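Local structure of uncharacterized protein (Cytophaga hutchinsonii, 3OMT) at residues 26-31 and 55-60. The protein probably serves as the DNA-binding antitoxin of a toxin-antitoxin pair, as a small helix-turn-helix protein of the Xre family. Residues are numbered along the deposited sequence; the frame is centred on the assembly and turned at random.
Sequences WLTETL and DIAEAL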
loop_
_atom_site.group_PDB
_atom_site.type_symbol
_atom_site.label_atom_id
_atom_site.label_comp_id
_atom_site.label_asym_id
_atom_site.label_seq_id
_atom_site.Cartn_x
_atom_site.Cartn_y
_atom_site.Cartn_z
ATOM N N TRP A 26 18.601 -4.780 10.025
ATOM C CA TRP A 26 19.011 -3.670 9.158
ATOM C C TRP A 26 17.868 -2.684 8.917
ATOM O O TRP A 26 18.040 -1.460 8.976
ATOM C CB TRP A 26 19.510 -4.218 7.824
ATOM C CG TRP A 26 20.028 -3.195 6.893
ATOM C CD1 TRP A 26 21.322 -2.749 6.782
ATOM C CD2 TRP A 26 19.265 -2.451 5.934
ATOM N NE1 TRP A 26 21.412 -1.774 5.800
ATOM C CE2 TRP A 26 20.169 -1.555 5.273
ATOM C CE3 TRP A 26 17.940 -2.466 5.556
ATOM C CZ2 TRP A 26 19.763 -0.685 4.266
ATOM C CZ3 TRP A 26 17.532 -1.587 4.501
ATOM C CH2 TRP A 26 18.448 -0.717 3.891
ATOM N N LEU A 27 16.693 -3.205 8.610
ATOM C CA LEU A 27 15.557 -2.318 8.283
ATOM C C LEU A 27 15.106 -1.569 9.515
ATOM O O LEU A 27 14.809 -0.362 9.474
ATOM C CB LEU A 27 14.419 -3.122 7.680
ATOM C CG LEU A 27 13.232 -2.298 7.153
ATOM C CD1 LEU A 27 13.742 -1.453 5.981
ATOM C CD2 LEU A 27 12.116 -3.249 6.741
ATOM N N THR A 28 15.127 -2.268 10.638
ATOM C CA THR A 28 14.732 -1.699 11.901
ATOM C C THR A 28 15.623 -0.513 12.289
ATOM O O THR A 28 15.143 0.552 12.623
ATOM C CB THR A 28 14.764 -2.780 13.018
ATOM O OG1 THR A 28 13.859 -3.861 12.730
ATOM C CG2 THR A 28 14.389 -2.187 14.395
ATOM N N GLU A 29 16.937 -0.699 12.183
ATOM C CA GLU A 29 17.879 0.370 12.469
ATOM C C GLU A 29 17.770 1.487 11.432
ATOM O O GLU A 29 17.757 2.670 11.769
ATOM C CB GLU A 29 19.289 -0.207 12.546
ATOM C CG GLU A 29 19.475 -1.100 13.707
ATOM C CD GLU A 29 20.956 -1.437 13.945
ATOM O OE1 GLU A 29 21.754 -1.361 12.982
ATOM O OE2 GLU A 29 21.304 -1.794 15.089
ATOM N N THR A 30 17.721 1.129 10.154
ATOM C CA THR A 30 17.750 2.112 9.078
ATOM C C THR A 30 16.574 3.078 9.185
ATOM O O THR A 30 16.722 4.294 8.978
ATOM C CB THR A 30 17.783 1.409 7.695
ATOM O OG1 THR A 30 19.008 0.666 7.623
ATOM C CG2 THR A 30 17.739 2.411 6.544
ATOM N N LEU A 31 15.407 2.539 9.496
ATOM C CA LEU A 31 14.190 3.353 9.600
ATOM C C LEU A 31 13.935 3.890 11.001
ATOM O O LEU A 31 12.919 4.532 11.217
ATOM C CB LEU A 31 12.937 2.568 9.104
ATOM C CG LEU A 31 12.960 2.142 7.645
ATOM C CD1 LEU A 31 11.641 1.422 7.294
ATOM C CD2 LEU A 31 13.196 3.354 6.742
ATOM N N ASP A 55 8.892 4.758 2.451
ATOM C CA ASP A 55 10.155 4.866 3.213
ATOM C C ASP A 55 10.966 3.562 3.133
ATOM O O ASP A 55 12.157 3.596 2.905
ATOM C CB ASP A 55 9.865 5.191 4.669
ATOM C CG ASP A 55 9.441 6.626 4.895
ATOM O OD1 ASP A 55 9.593 7.493 3.997
ATOM O OD2 ASP A 55 8.954 6.879 6.020
ATOM N N ILE A 56 10.285 2.416 3.269
ATOM C CA ILE A 56 10.906 1.104 3.133
ATOM C C ILE A 56 11.491 0.950 1.726
ATOM O O ILE A 56 12.630 0.484 1.561
ATOM C CB ILE A 56 9.937 -0.030 3.434
ATOM C CG1 ILE A 56 9.410 0.026 4.903
ATOM C CG2 ILE A 56 10.572 -1.377 3.121
ATOM C CD1 ILE A 56 8.152 -0.818 5.170
ATOM N N ALA A 57 10.709 1.320 0.709
ATOM C CA ALA A 57 11.084 1.151 -0.694
ATOM C C ALA A 57 12.315 2.012 -0.985
ATOM O O ALA A 57 13.240 1.601 -1.670
ATOM C CB ALA A 57 9.943 1.558 -1.568
ATOM N N GLU A 58 12.329 3.222 -0.436
ATOM C CA GLU A 58 13.462 4.106 -0.627
ATOM C C GLU A 58 14.748 3.516 0.028
ATOM O O GLU A 58 15.836 3.516 -0.592
ATOM C CB GLU A 58 13.123 5.490 -0.075
ATOM C CG GLU A 58 14.306 6.456 -0.139
ATOM C CD GLU A 58 14.011 7.762 0.611
ATOM O OE1 GLU A 58 13.378 7.737 1.702
ATOM O OE2 GLU A 58 14.463 8.810 0.132
ATOM N N ALA A 59 14.620 2.992 1.234
ATOM C CA ALA A 59 15.723 2.364 1.966
ATOM C C ALA A 59 16.307 1.184 1.209
ATOM O O ALA A 59 17.541 1.027 1.127
ATOM C CB ALA A 59 15.283 1.950 3.387
ATOM N N LEU A 60 15.420 0.377 0.644
ATOM C CA LEU A 60 15.806 -0.818 -0.110
ATOM C C LEU A 60 16.160 -0.573 -1.553
ATOM O O LEU A 60 16.661 -1.493 -2.242
ATOM C CB LEU A 60 14.716 -1.871 -0.038
ATOM C CG LEU A 60 14.602 -2.535 1.312
ATOM C CD1 LEU A 60 13.336 -3.307 1.472
ATOM C CD2 LEU A 60 15.830 -3.443 1.641
#
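Leu31 and Ile56 meet most closely among the apolar side chains, with CD1 of Leu31 3.6 Å from CG1 of Ile56 and the two chains crossing at about a right angle. The other branch of Leu31, CD2, lies 4.2 Å from CB of Ala59. Ala59 CB also meets Thr30 CG2 at 4.0 Å, while deeper in, Leu27 CD1 faces Ile56 CG2.

Trp26 reaches across by its six-membered ring. With CG anti to the backbone N (chi1 -177°), the indole runs out to helix 50-60, where CH2 comes 3.4 Å from Ala59 O, an edge-on approach near the ring plane. Its neighbour CZ3 packs obliquely on Leu60 CD2 at 3.8 Å.

A side-chain hydrogen bond inside helix 24-30 backs the tryptophan: Thr30 OG1 donates to Trp26 O at 2.7 Å. Thr30 N reaches that carbonyl from the opposite face, so two donors grip it. The hydroxyl oxygen also packs over the centre of one indole face.

Leu13 of helix 13-20 touches both Leu27 and Ile56. Segments 26-30 and 55-60 run at 109° to each other, and their packing joins helix 24-30, which with 35-42 probably forms the helix-turn-helix pair, to helix 50-60, an arrangement characteristic of the all-helical Xre-type DNA-binding fold.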